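Local coordinates for protein thiamine-monophosphate kinase (Stenotrophomonas maltophilia, PDB 6XEP) that probably catalyses the ATP-dependent, magnesium-requiring phosphorylation of thiamine phosphate to thiamine diphosphate, the active form of vitamin B1, at residues 52-57 with 77-82; 71-76 with 202-207; 87-92 with 210-215; 93-98 with 137-142. All blocks are in the same frame, centred on the assembly; numbering follows the deposited sequence. Where two conformers were deposited one is given.

Interaction 1: 52-57 with 77-82; sequences TADTLN and AVNLSD
Asp54 on strand 52-57 and Asp82 on helix 77-82 reach for each other from opposite directions, their carboxylate planes turned 50° apart. OD1 of Asp54 lies only 2.6 Å from OD2 of Asp82. The approach depends on one of two modelled positions of Asp82 and is therefore doubtful in detail. A water lies 2.7 Å from OD2 of Asp54 and also close to OD1 of Asp82, so that it spans the two acids.

Asn79 slides past both Thr52 and Asp54, running the other way. Its CG stands anti to its own carbonyl carbon (chi1 -74°), which brings the amide down toward the strand although the bond to CB does not aim there. In the modelled conformer of Thr52, one of two, ND2 then gives a nearly straight hydrogen bond to Thr52 OG1 at 3.2 Å, with the acceptor close to the amide plane. The same ND2 passes 3.1 Å from Asp54 OD1, but at an angle too poor for a bond; the Asn79 amide and Asp54 carboxylate planes are steeply inclined to each other. ND2 has a further, weak bond to the carbonyl of Val139.

Carbon fills in around the polar groups. Val78 CG1 rests 3.5 Å from CG of Asp54, and its CG2 comes 4.2 Å from Leu56 CD1.

Thr52, Asp54 and Asp82 are predicted magnesium ligands, and Asp223, close beside Asp82, is another. This cluster of acids is consistent with the magnesium site of a thiamine-monophosphate kinase, in the AIR synthase-related N-terminal domain.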
loop_
_atom_site.group_PDB
_atom_site.type_symbol
_atom_site.label_atom_id
_atom_site.label_comp_id
_atom_site.label_asym_id
_atom_site.label_seq_id
_atom_site.Cartn_x
_atom_site.Cartn_y
_atom_site.Cartn_z
ATOM N N THR A 52 4.170 5.961 4.292
ATOM C CA THR A 52 5.227 4.967 4.202
ATOM C C THR A 52 4.640 3.669 3.684
ATOM O O THR A 52 3.459 3.396 3.879
ATOM C CB THR A 52 5.895 4.696 5.559
ATOM O OG1 THR A 52 4.962 4.059 6.437
ATOM C CG2 THR A 52 6.369 5.977 6.192
ATOM N N ALA A 53 5.474 2.860 3.035
ATOM C CA ALA A 53 4.985 1.587 2.531
ATOM C C ALA A 53 6.135 0.601 2.562
ATOM O O ALA A 53 7.256 0.948 2.198
ATOM C CB ALA A 53 4.440 1.689 1.103
ATOM N N ASP A 54 5.841 -0.621 2.990
ATOM C CA ASP A 54 6.835 -1.680 3.103
ATOM C C ASP A 54 6.152 -2.991 2.766
ATOM O O ASP A 54 4.980 -3.184 3.099
ATOM C CB ASP A 54 7.424 -1.757 4.516
ATOM C CG ASP A 54 8.198 -0.505 4.905
ATOM O OD1 ASP A 54 7.600 0.372 5.570
ATOM O OD2 ASP A 54 9.400 -0.391 4.541
ATOM N N THR A 55 6.870 -3.886 2.098
ATOM C CA THR A 55 6.358 -5.224 1.843
ATOM C C THR A 55 7.258 -6.214 2.558
ATOM O O THR A 55 8.480 -6.094 2.483
ATOM C CB THR A 55 6.306 -5.536 0.347
ATOM O OG1 THR A 55 5.337 -4.688 -0.281
ATOM C CG2 THR A 55 5.926 -6.998 0.126
ATOM N N LEU A 56 6.660 -7.163 3.269
ATOM C CA LEU A 56 7.399 -8.277 3.852
ATOM C C LEU A 56 7.004 -9.536 3.102
ATOM O O LEU A 56 5.812 -9.856 3.003
ATOM C CB LEU A 56 7.131 -8.429 5.350
ATOM C CG LEU A 56 7.964 -7.520 6.277
ATOM C CD1 LEU A 56 7.699 -6.046 6.053
ATOM C CD2 LEU A 56 7.721 -7.885 7.728
ATOM N N ASN A 57 7.999 -10.239 2.573
ATOM C CA ASN A 57 7.800 -11.455 1.800
ATOM C C ASN A 57 8.327 -12.661 2.561
ATOM O O ASN A 57 9.423 -12.612 3.131
ATOM C CB ASN A 57 8.515 -11.350 0.458
ATOM C CG ASN A 57 7.891 -10.302 -0.412
ATOM O OD1 ASN A 57 6.672 -10.223 -0.473
ATOM N ND2 ASN A 57 8.708 -9.458 -1.044
ATOM N N ALA A 77 5.022 -3.058 12.439
ATOM C CA ALA A 77 6.108 -2.414 13.171
ATOM C C ALA A 77 7.105 -1.731 12.235
ATOM O O ALA A 77 7.637 -0.665 12.564
ATOM C CB ALA A 77 6.831 -3.439 14.047
ATOM N N VAL A 78 7.394 -2.340 11.085
ATOM C CA VAL A 78 8.319 -1.722 10.134
ATOM C C VAL A 78 7.817 -0.339 9.727
ATOM O O VAL A 78 8.571 0.639 9.699
ATOM C CB VAL A 78 8.519 -2.633 8.910
ATOM C CG1 VAL A 78 9.418 -1.936 7.908
ATOM C CG2 VAL A 78 9.134 -3.942 9.355
ATOM N N ASN A 79 6.527 -0.238 9.413
ATOM C CA ASN A 79 5.966 1.034 8.966
ATOM C C ASN A 79 5.908 2.051 10.091
ATOM O O ASN A 79 6.149 3.249 9.877
ATOM C CB ASN A 79 4.571 0.798 8.403
ATOM C CG ASN A 79 4.613 0.142 7.064
ATOM O OD1 ASN A 79 4.691 -1.083 6.959
ATOM N ND2 ASN A 79 4.597 0.951 6.014
ATOM N N LEU A 80 5.532 1.605 11.290
ATOM C CA LEU A 80 5.481 2.520 12.414
ATOM C C LEU A 80 6.867 3.040 12.757
ATOM O O LEU A 80 7.010 4.190 13.179
ATOM C CB LEU A 80 4.854 1.830 13.619
ATOM C CG LEU A 80 3.361 1.543 13.510
ATOM C CD1 LEU A 80 2.860 0.818 14.767
ATOM C CD2 LEU A 80 2.577 2.851 13.276
ATOM N N SER A 81 7.890 2.200 12.602
ATOM C CA SER A 81 9.250 2.656 12.853
ATOM C C SER A 81 9.657 3.730 11.842
ATOM O O SER A 81 10.347 4.696 12.196
ATOM C CB SER A 81 10.206 1.470 12.807
ATOM O OG SER A 81 11.524 1.920 13.044
ATOM N N ASP A 82 9.237 3.568 10.579
ATOM C CA ASP A 82 9.464 4.589 9.556
ATOM C C ASP A 82 8.802 5.903 9.955
ATOM O O ASP A 82 9.397 6.981 9.848
ATOM C CB ASP A 82 8.894 4.134 8.206
ATOM C CG ASP A 82 9.566 2.891 7.631
ATOM O OD1 ASP A 82 10.640 2.474 8.102
ATOM O OD2 ASP A 82 8.987 2.331 6.669
HETATM O O HOH W 1 11.499 0.447 5.967
#

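Interaction 2: 71-76 with 202-207; sequences IGWKTL and LRPTPR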
loop_
_atom_site.group_PDB
_atom_site.type_symbol
_atom_site.label_atom_id
_atom_site.label_comp_id
_atom_site.label_asym_id
_atom_site.label_seq_id
_atom_site.Cartn_x
_atom_site.Cartn_y
_atom_site.Cartn_z
ATOM N N ILE A 71 4.123 -12.280 12.251
ATOM C CA ILE A 71 4.091 -11.640 10.943
ATOM C C ILE A 71 3.194 -10.412 10.981
ATOM O O ILE A 71 3.538 -9.357 10.435
ATOM C CB ILE A 71 3.633 -12.643 9.866
ATOM C CG1 ILE A 71 4.634 -13.787 9.752
ATOM C CG2 ILE A 71 3.520 -11.950 8.524
ATOM C CD1 ILE A 71 4.134 -14.914 8.852
ATOM N N GLY A 72 2.027 -10.529 11.621
ATOM C CA GLY A 72 1.139 -9.382 11.732
ATOM C C GLY A 72 1.756 -8.234 12.505
ATOM O O GLY A 72 1.688 -7.071 12.082
ATOM N N TRP A 73 2.389 -8.541 13.632
ATOM C CA TRP A 73 3.069 -7.511 14.415
ATOM C C TRP A 73 4.182 -6.846 13.603
ATOM O O TRP A 73 4.225 -5.617 13.458
ATOM C CB TRP A 73 3.637 -8.141 15.691
ATOM C CG TRP A 73 4.359 -7.182 16.627
ATOM C CD1 TRP A 73 5.583 -6.590 16.429
ATOM C CD2 TRP A 73 3.900 -6.732 17.908
ATOM N NE1 TRP A 73 5.907 -5.801 17.519
ATOM C CE2 TRP A 73 4.893 -5.868 18.433
ATOM C CE3 TRP A 73 2.748 -6.976 18.662
ATOM C CZ2 TRP A 73 4.759 -5.246 19.667
ATOM C CZ3 TRP A 73 2.620 -6.349 19.900
ATOM C CH2 TRP A 73 3.616 -5.490 20.377
ATOM N N LYS A 74 5.095 -7.651 13.060
ATOM C CA LYS A 74 6.293 -7.082 12.466
ATOM C C LYS A 74 5.969 -6.312 11.196
ATOM O O LYS A 74 6.575 -5.266 10.937
ATOM C CB LYS A 74 7.330 -8.182 12.197
ATOM C CG LYS A 74 8.647 -7.594 11.689
ATOM C CD LYS A 74 9.826 -8.561 11.869
ATOM C CE LYS A 74 11.127 -7.847 11.511
ATOM N NZ LYS A 74 12.335 -8.692 11.703
ATOM N N THR A 75 4.983 -6.787 10.414
ATOM C CA THR A 75 4.621 -6.063 9.193
ATOM C C THR A 75 4.228 -4.622 9.516
ATOM O O THR A 75 4.694 -3.674 8.871
ATOM C CB THR A 75 3.491 -6.809 8.464
ATOM O OG1 THR A 75 3.973 -8.092 8.054
ATOM C CG2 THR A 75 3.097 -6.067 7.208
ATOM N N LEU A 76 3.423 -4.430 10.558
ATOM C CA LEU A 76 3.066 -3.070 10.953
ATOM C C LEU A 76 4.236 -2.350 11.625
ATOM O O LEU A 76 4.418 -1.145 11.426
ATOM C CB LEU A 76 1.856 -3.097 11.881
ATOM C CG LEU A 76 1.378 -1.764 12.455
ATOM C CD1 LEU A 76 0.972 -0.785 11.333
ATOM C CD2 LEU A 76 0.203 -2.024 13.400
ATOM N N LEU A 202 11.371 -11.191 16.159
ATOM C CA LEU A 202 10.000 -11.438 15.715
ATOM C C LEU A 202 9.093 -10.241 15.959
ATOM O O LEU A 202 8.208 -9.957 15.143
ATOM C CB LEU A 202 9.422 -12.663 16.431
ATOM C CG LEU A 202 10.149 -13.977 16.163
ATOM C CD1 LEU A 202 9.427 -15.065 16.943
ATOM C CD2 LEU A 202 10.162 -14.282 14.672
ATOM N N ARG A 203 9.280 -9.535 17.071
ATOM C CA ARG A 203 8.358 -8.474 17.476
ATOM C C ARG A 203 9.142 -7.233 17.877
ATOM O O ARG A 203 9.146 -6.854 19.058
ATOM C CB ARG A 203 7.478 -8.922 18.641
ATOM C CG ARG A 203 6.479 -10.008 18.335
ATOM C CD ARG A 203 5.614 -10.274 19.599
ATOM N NE ARG A 203 5.161 -11.650 19.552
ATOM C CZ ARG A 203 4.895 -12.391 20.606
ATOM N NH1 ARG A 203 5.010 -11.886 21.830
ATOM N NH2 ARG A 203 4.488 -13.639 20.430
ATOM N N PRO A 204 9.789 -6.570 16.928
ATOM C CA PRO A 204 10.504 -5.326 17.262
ATOM C C PRO A 204 9.524 -4.273 17.767
ATOM O O PRO A 204 8.349 -4.272 17.400
ATOM C CB PRO A 204 11.139 -4.917 15.926
ATOM C CG PRO A 204 10.229 -5.491 14.882
ATOM C CD PRO A 204 9.806 -6.836 15.478
ATOM N N THR A 205 10.022 -3.348 18.607
ATOM C CA THR A 205 9.154 -2.322 19.187
ATOM C C THR A 205 9.372 -0.979 18.489
ATOM O O THR A 205 10.434 -0.354 18.692
ATOM C CB THR A 205 9.417 -2.188 20.688
ATOM O OG1 THR A 205 9.257 -3.473 21.316
ATOM C CG2 THR A 205 8.415 -1.214 21.310
ATOM N N PRO A 206 8.425 -0.480 17.691
ATOM C CA PRO A 206 8.637 0.822 17.043
ATOM C C PRO A 206 8.559 1.932 18.075
ATOM O O PRO A 206 7.670 1.931 18.919
ATOM C CB PRO A 206 7.496 0.911 16.028
ATOM C CG PRO A 206 6.358 0.096 16.662
ATOM C CD PRO A 206 7.095 -1.054 17.371
ATOM N N ARG A 207 9.506 2.871 18.018
ATOM C CA ARG A 207 9.608 3.868 19.081
ATOM C C ARG A 207 8.803 5.119 18.725
ATOM O O ARG A 207 9.329 6.231 18.615
ATOM C CB ARG A 207 11.071 4.195 19.363
ATOM C CG ARG A 207 11.935 2.959 19.597
ATOM C CD ARG A 207 11.465 2.152 20.819
ATOM N NE ARG A 207 12.459 1.132 21.131
ATOM C CZ ARG A 207 12.310 0.195 22.054
ATOM N NH1 ARG A 207 11.182 0.149 22.777
ATOM N NH2 ARG A 207 13.288 -0.695 22.236
#
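Trp73 supplies the single hydrogen bond between helical segment 71-76 and the irregular segment 202-207. Its NE1 donates to Pro204 O at 2.9 Å with a nearly straight N-H...O angle of 167°. The oxygen lies at the edge of the indole, almost exactly in the ring plane, whereas NE1 stands well to one side of the carbonyl plane. The indole CG is anti to the backbone N (chi1 -179°), which carries the ring outward from the helix to where the proline carbonyl can be met.

A CH-pi contact grips the same ring from above. Arg203 CB sits 3.8 Å from the centroid of the five-membered ring of Trp73 and close to its normal. The two side chains cross at about a right angle, with Arg203 CG continuing over Trp73 CG at 3.9 Å. Bond at the edge and carbon over the face together would limit the rotation of the indole.

Apolar contact comes from Lys74, whose extended chain crosses the Pro204 ring; CD of Lys74 and CD of Pro204 are 4.0 Å apart. The same Pro204 CD lies 4.3 Å from Trp73 CD1.

Charge pairing is completed by residues beyond the two segments. Lys74 NZ forms a salt bridge with Asp274, a predicted substrate ligand, and a hydrogen bond with Leu201 O, while Arg203 NE forms a salt bridge with Asp70.

The loop linking helices 192-202 and 208-214 is thus laid along helix 68-85. The same helix also meets helix 104-120, through Trp73, and strand 136-145, through Ile71 and Thr75.

Interaction 3: 87-92 with 210-215; sequences GARPAW and LGLRLR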
loop_
_atom_site.group_PDB
_atom_site.type_symbol
_atom_site.label_atom_id
_atom_site.label_comp_id
_atom_site.label_asym_id
_atom_site.label_seq_id
_atom_site.Cartn_x
_atom_site.Cartn_y
_atom_site.Cartn_z
ATOM N N GLY A 87 8.944 11.588 13.187
ATOM C CA GLY A 87 8.184 12.292 14.205
ATOM C C GLY A 87 6.728 12.463 13.830
ATOM O O GLY A 87 6.088 13.437 14.254
ATOM N N ALA A 88 6.195 11.549 13.035
ATOM C CA ALA A 88 4.827 11.648 12.568
ATOM C C ALA A 88 3.907 10.892 13.506
ATOM O O ALA A 88 4.280 9.870 14.075
ATOM C CB ALA A 88 4.697 11.090 11.151
ATOM N N ARG A 89 2.692 11.417 13.659
ATOM C CA ARG A 89 1.656 10.769 14.452
ATOM C C ARG A 89 0.894 9.784 13.573
ATOM O O ARG A 89 0.186 10.221 12.652
ATOM C CB ARG A 89 0.707 11.822 15.020
ATOM C CG ARG A 89 -0.392 11.256 15.924
ATOM C CD ARG A 89 -1.127 12.376 16.640
ATOM N NE ARG A 89 -0.198 13.233 17.369
ATOM C CZ ARG A 89 0.249 12.992 18.603
ATOM N NH1 ARG A 89 -0.145 11.907 19.270
ATOM N NH2 ARG A 89 1.094 13.843 19.173
ATOM N N PRO A 90 0.984 8.469 13.819
ATOM C CA PRO A 90 0.230 7.507 13.000
ATOM C C PRO A 90 -1.272 7.765 13.050
ATOM O O PRO A 90 -1.828 8.150 14.083
ATOM C CB PRO A 90 0.573 6.148 13.627
ATOM C CG PRO A 90 1.834 6.362 14.380
ATOM C CD PRO A 90 1.791 7.794 14.852
ATOM N N ALA A 91 -1.919 7.563 11.902
ATOM C CA ALA A 91 -3.344 7.822 11.751
ATOM C C ALA A 91 -4.052 6.595 11.193
ATOM O O ALA A 91 -4.887 5.993 11.875
ATOM C CB ALA A 91 -3.576 9.031 10.837
ATOM N N TRP A 92 -3.727 6.225 9.956
ATOM C CA TRP A 92 -4.462 5.193 9.237
ATOM C C TRP A 92 -3.487 4.270 8.511
ATOM O O TRP A 92 -2.341 4.633 8.228
ATOM C CB TRP A 92 -5.436 5.800 8.221
ATOM C CG TRP A 92 -6.152 7.025 8.684
ATOM C CD1 TRP A 92 -7.086 7.095 9.678
ATOM C CD2 TRP A 92 -6.047 8.351 8.141
ATOM N NE1 TRP A 92 -7.557 8.383 9.802
ATOM C CE2 TRP A 92 -6.927 9.174 8.882
ATOM C CE3 TRP A 92 -5.285 8.924 7.122
ATOM C CZ2 TRP A 92 -7.071 10.538 8.628
ATOM C CZ3 TRP A 92 -5.429 10.288 6.866
ATOM C CH2 TRP A 92 -6.312 11.077 7.626
ATOM N N LEU A 210 8.733 7.983 21.423
ATOM C CA LEU A 210 9.980 8.740 21.341
ATOM C C LEU A 210 9.983 9.668 20.132
ATOM O O LEU A 210 10.324 10.853 20.243
ATOM C CB LEU A 210 11.170 7.790 21.271
ATOM C CG LEU A 210 12.542 8.439 21.056
ATOM C CD1 LEU A 210 12.937 9.316 22.223
ATOM C CD2 LEU A 210 13.576 7.307 20.895
ATOM N N GLY A 211 9.604 9.147 18.967
ATOM C CA GLY A 211 9.615 9.966 17.765
ATOM C C GLY A 211 8.778 11.219 17.903
ATOM O O GLY A 211 9.168 12.294 17.435
ATOM N N LEU A 212 7.650 11.112 18.597
ATOM C CA LEU A 212 6.744 12.234 18.797
ATOM C C LEU A 212 7.265 13.242 19.797
ATOM O O LEU A 212 6.682 14.324 19.916
ATOM C CB LEU A 212 5.383 11.738 19.271
ATOM C CG LEU A 212 4.549 11.036 18.205
ATOM C CD1 LEU A 212 3.310 10.504 18.853
ATOM C CD2 LEU A 212 4.189 12.006 17.074
ATOM N N ARG A 213 8.327 12.911 20.527
ATOM C CA ARG A 213 8.903 13.863 21.460
ATOM C C ARG A 213 10.220 14.447 20.991
ATOM O O ARG A 213 10.606 15.515 21.479
ATOM C CB ARG A 213 9.093 13.213 22.829
ATOM C CG ARG A 213 7.742 12.920 23.475
ATOM C CD ARG A 213 7.837 12.845 24.969
ATOM N NE ARG A 213 6.746 12.040 25.482
ATOM C CZ ARG A 213 6.639 11.635 26.743
ATOM N NH1 ARG A 213 5.600 10.889 27.098
ATOM N NH2 ARG A 213 7.564 11.967 27.641
ATOM N N LEU A 214 10.870 13.811 20.014
ATOM C CA LEU A 214 12.227 14.187 19.617
ATOM C C LEU A 214 12.284 15.549 18.938
ATOM O O LEU A 214 13.336 16.199 18.959
ATOM C CB LEU A 214 12.810 13.125 18.682
ATOM C CG LEU A 214 13.445 11.914 19.360
ATOM C CD1 LEU A 214 13.972 10.911 18.342
ATOM C CD2 LEU A 214 14.554 12.360 20.282
ATOM N N ARG A 215 11.185 15.998 18.329
ATOM C CA ARG A 215 11.228 17.296 17.665
ATOM C C ARG A 215 11.607 18.382 18.651
ATOM O O ARG A 215 12.281 19.353 18.283
ATOM C CB ARG A 215 9.886 17.621 17.004
ATOM C CG ARG A 215 9.838 19.010 16.340
ATOM C CD ARG A 215 10.818 19.132 15.157
ATOM N NE ARG A 215 10.705 20.451 14.529
ATOM C CZ ARG A 215 11.424 21.517 14.877
ATOM N NH1 ARG A 215 12.332 21.428 15.842
ATOM N NH2 ARG A 215 11.240 22.675 14.256
#
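Leu212 CD1 lies over one face of the Arg89 guanidinium, 3.5 Å above its plane and displaced toward the rim; NH1 of Arg89 is its nearest atom, at 3.8 Å. Beside this pair Gly87 closes helix 68-85 in a Schellman motif, its positive phi of 65° turning the chain out of the helix and toward strand 89-99. A classic beta bulge at Ala91 and Trp92, opposite Met142, follows further along that strand.

Arg89 and Leu212 cross at about a right angle. The arginine is first extended and then bent at chi3 (-55°), and this bend swings the guanidinium back over the leucine. The second methyl, CD2 of Leu212, tucks against the backbone, 3.7 Å from Ala88 O and equally close to Gly87 O. The junction is a partly buried one with no hydrogen bond between its segments; it sets helix 208-214 of the C-terminal half against the turn that leads into strand 89-99.

Closest of all is the meeting of two glycines, where main chain approaches main chain: Gly87 CA lies 3.4 Å from Gly211 O and directs a C-H toward it, with an angle of 128° at the hydrogen.

Interaction 4: 93-98 with 137-142; sequences CTLALS and LSVTAM
Thr94 and Thr140 form a hydrogen-bonded antiparallel pair, their side chains side by side and pointing the same way. Out from CB of Thr94, OG1 falls between the backbone N and the carbonyl carbon (chi1 60°), which brings it 3.3 Å from Thr140 CB. At the tip, OG1 hydrogen-bonds a water at 2.8 Å, and this water donates to Ser138 O, tying the threonine to the next hydrogen-bonded pair, Ala96 with Ser138.

Main-chain bonds hold the strands in register: Thr94 N to Thr140 O at 2.8 Å and Ala96 N to Ser138 O at 2.9 Å, each with a return bond. On the opposite face, Leu95 CD1 meets Val139 CG2 at 3.6 Å, and Leu97 CD2 presses tightly on Leu137 CD2 at 3.5 Å.

These strands are the inner pair of a four-stranded sheet, with strand 48-57 beyond 136-145 and strand 124-132 beyond 89-99. The leucine face is covered by helices 68-85 and 104-120. The threonine face packs on the second subunit, where Thr140 OG1 hydrogen-bonds Thr140 OG1 of that subunit; pairing through this sheet is consistent with PurM-like dimers.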
loop_
_atom_site.group_PDB
_atom_site.type_symbol
_atom_site.label_atom_id
_atom_site.label_comp_id
_atom_site.label_asym_id
_atom_site.label_seq_id
_atom_site.Cartn_x
_atom_site.Cartn_y
_atom_site.Cartn_z
ATOM N N CYS A 93 -3.950 3.062 8.191
ATOM C CA CYS A 93 -3.128 2.201 7.350
ATOM C C CYS A 93 -3.992 1.295 6.485
ATOM O O CYS A 93 -5.185 1.092 6.741
ATOM C CB CYS A 93 -2.149 1.368 8.182
ATOM S SG CYS A 93 -2.921 0.256 9.321
ATOM N N THR A 94 -3.368 0.758 5.437
ATOM C CA THR A 94 -3.986 -0.264 4.600
ATOM C C THR A 94 -3.125 -1.513 4.648
ATOM O O THR A 94 -1.935 -1.464 4.957
ATOM C CB THR A 94 -4.137 0.175 3.143
ATOM O OG1 THR A 94 -2.849 0.473 2.606
ATOM C CG2 THR A 94 -5.071 1.401 3.027
ATOM N N LEU A 95 -3.751 -2.641 4.351
ATOM C CA LEU A 95 -3.073 -3.929 4.396
ATOM C C LEU A 95 -3.450 -4.697 3.148
ATOM O O LEU A 95 -4.634 -4.934 2.913
ATOM C CB LEU A 95 -3.492 -4.705 5.640
ATOM C CG LEU A 95 -3.073 -6.158 5.769
ATOM C CD1 LEU A 95 -1.568 -6.257 5.936
ATOM C CD2 LEU A 95 -3.802 -6.723 6.959
ATOM N N ALA A 96 -2.449 -5.098 2.367
ATOM C CA ALA A 96 -2.654 -5.870 1.146
ATOM C C ALA A 96 -1.985 -7.220 1.369
ATOM O O ALA A 96 -0.750 -7.304 1.407
ATOM C CB ALA A 96 -2.083 -5.141 -0.071
ATOM N N LEU A 97 -2.801 -8.259 1.547
ATOM C CA LEU A 97 -2.339 -9.604 1.874
ATOM C C LEU A 97 -2.411 -10.487 0.635
ATOM O O LEU A 97 -3.465 -10.593 0.004
ATOM C CB LEU A 97 -3.197 -10.234 2.967
ATOM C CG LEU A 97 -3.201 -9.773 4.414
ATOM C CD1 LEU A 97 -3.729 -10.911 5.253
ATOM C CD2 LEU A 97 -1.805 -9.451 4.813
ATOM N N SER A 98 -1.291 -11.106 0.283
ATOM C CA SER A 98 -1.248 -12.162 -0.715
ATOM C C SER A 98 -1.076 -13.469 0.035
ATOM O O SER A 98 -0.099 -13.627 0.769
ATOM C CB SER A 98 -0.097 -11.951 -1.700
ATOM O OG SER A 98 -0.282 -10.749 -2.443
ATOM N N LEU A 137 3.000 -9.480 2.408
ATOM C CA LEU A 137 2.215 -8.545 3.199
ATOM C C LEU A 137 2.734 -7.148 2.916
ATOM O O LEU A 137 3.900 -6.843 3.199
ATOM C CB LEU A 137 2.321 -8.881 4.688
ATOM C CG LEU A 137 2.009 -10.366 4.920
ATOM C CD1 LEU A 137 3.208 -11.302 4.980
ATOM C CD2 LEU A 137 1.230 -10.530 6.112
ATOM N N SER A 138 1.888 -6.304 2.342
ATOM C CA SER A 138 2.277 -4.942 2.005
ATOM C C SER A 138 1.410 -3.987 2.810
ATOM O O SER A 138 0.182 -4.023 2.703
ATOM C CB SER A 138 2.117 -4.679 0.510
ATOM O OG SER A 138 2.805 -3.496 0.134
ATOM N N VAL A 139 2.043 -3.133 3.611
ATOM C CA VAL A 139 1.314 -2.191 4.447
ATOM C C VAL A 139 1.689 -0.781 4.027
ATOM O O VAL A 139 2.857 -0.477 3.765
ATOM C CB VAL A 139 1.579 -2.392 5.952
ATOM C CG1 VAL A 139 1.074 -1.182 6.755
ATOM C CG2 VAL A 139 0.875 -3.613 6.439
ATOM N N THR A 140 0.680 0.067 3.917
ATOM C CA THR A 140 0.874 1.487 3.714
ATOM C C THR A 140 0.365 2.163 4.968
ATOM O O THR A 140 -0.774 1.924 5.367
ATOM C CB THR A 140 0.116 1.980 2.484
ATOM O OG1 THR A 140 0.580 1.267 1.339
ATOM C CG2 THR A 140 0.376 3.451 2.241
ATOM N N ALA A 141 1.206 2.981 5.595
ATOM C CA ALA A 141 0.825 3.673 6.814
ATOM C C ALA A 141 0.870 5.178 6.584
ATOM O O ALA A 141 1.814 5.703 5.989
ATOM C CB ALA A 141 1.726 3.285 7.973
ATOM N N MET A 142 -0.160 5.864 7.056
ATOM C CA MET A 142 -0.306 7.305 6.895
ATOM C C MET A 142 -0.213 7.958 8.264
ATOM O O MET A 142 -0.941 7.571 9.178
ATOM C CB MET A 142 -1.648 7.663 6.248
ATOM C CG MET A 142 -1.734 7.415 4.752
ATOM S SD MET A 142 -3.252 6.547 4.307
ATOM C CE MET A 142 -2.882 4.967 5.034
HETATM O O HOH W 2 -1.707 -1.841 1.592
#

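Overall arrangement
Helix 68-85 joins the first two contacts: interaction 1 sets its later turns on strand 48-57, interaction 2 its earlier turns on the loop from the C-terminal half, with centres about 9 Å apart. Interaction 4 extends the same sheet beyond strand 48-57; Leu56 N lies 2.8 Å from Leu137 O, and Thr75 CG2 of interaction 2 packs on Val139 CG2. Interaction 3 shares strand 89-99 with it, their centres about 19 Å apart. Interactions 2 and 3 both bring the two halves of the chain together. Three predicted magnesium ligands, Thr52, Asp54 and Asp82, lie in interaction 1; Lys74 of interaction 2 reaches Asp274, a predicted substrate ligand. Interactions 1 and 4 both touch the second subunit.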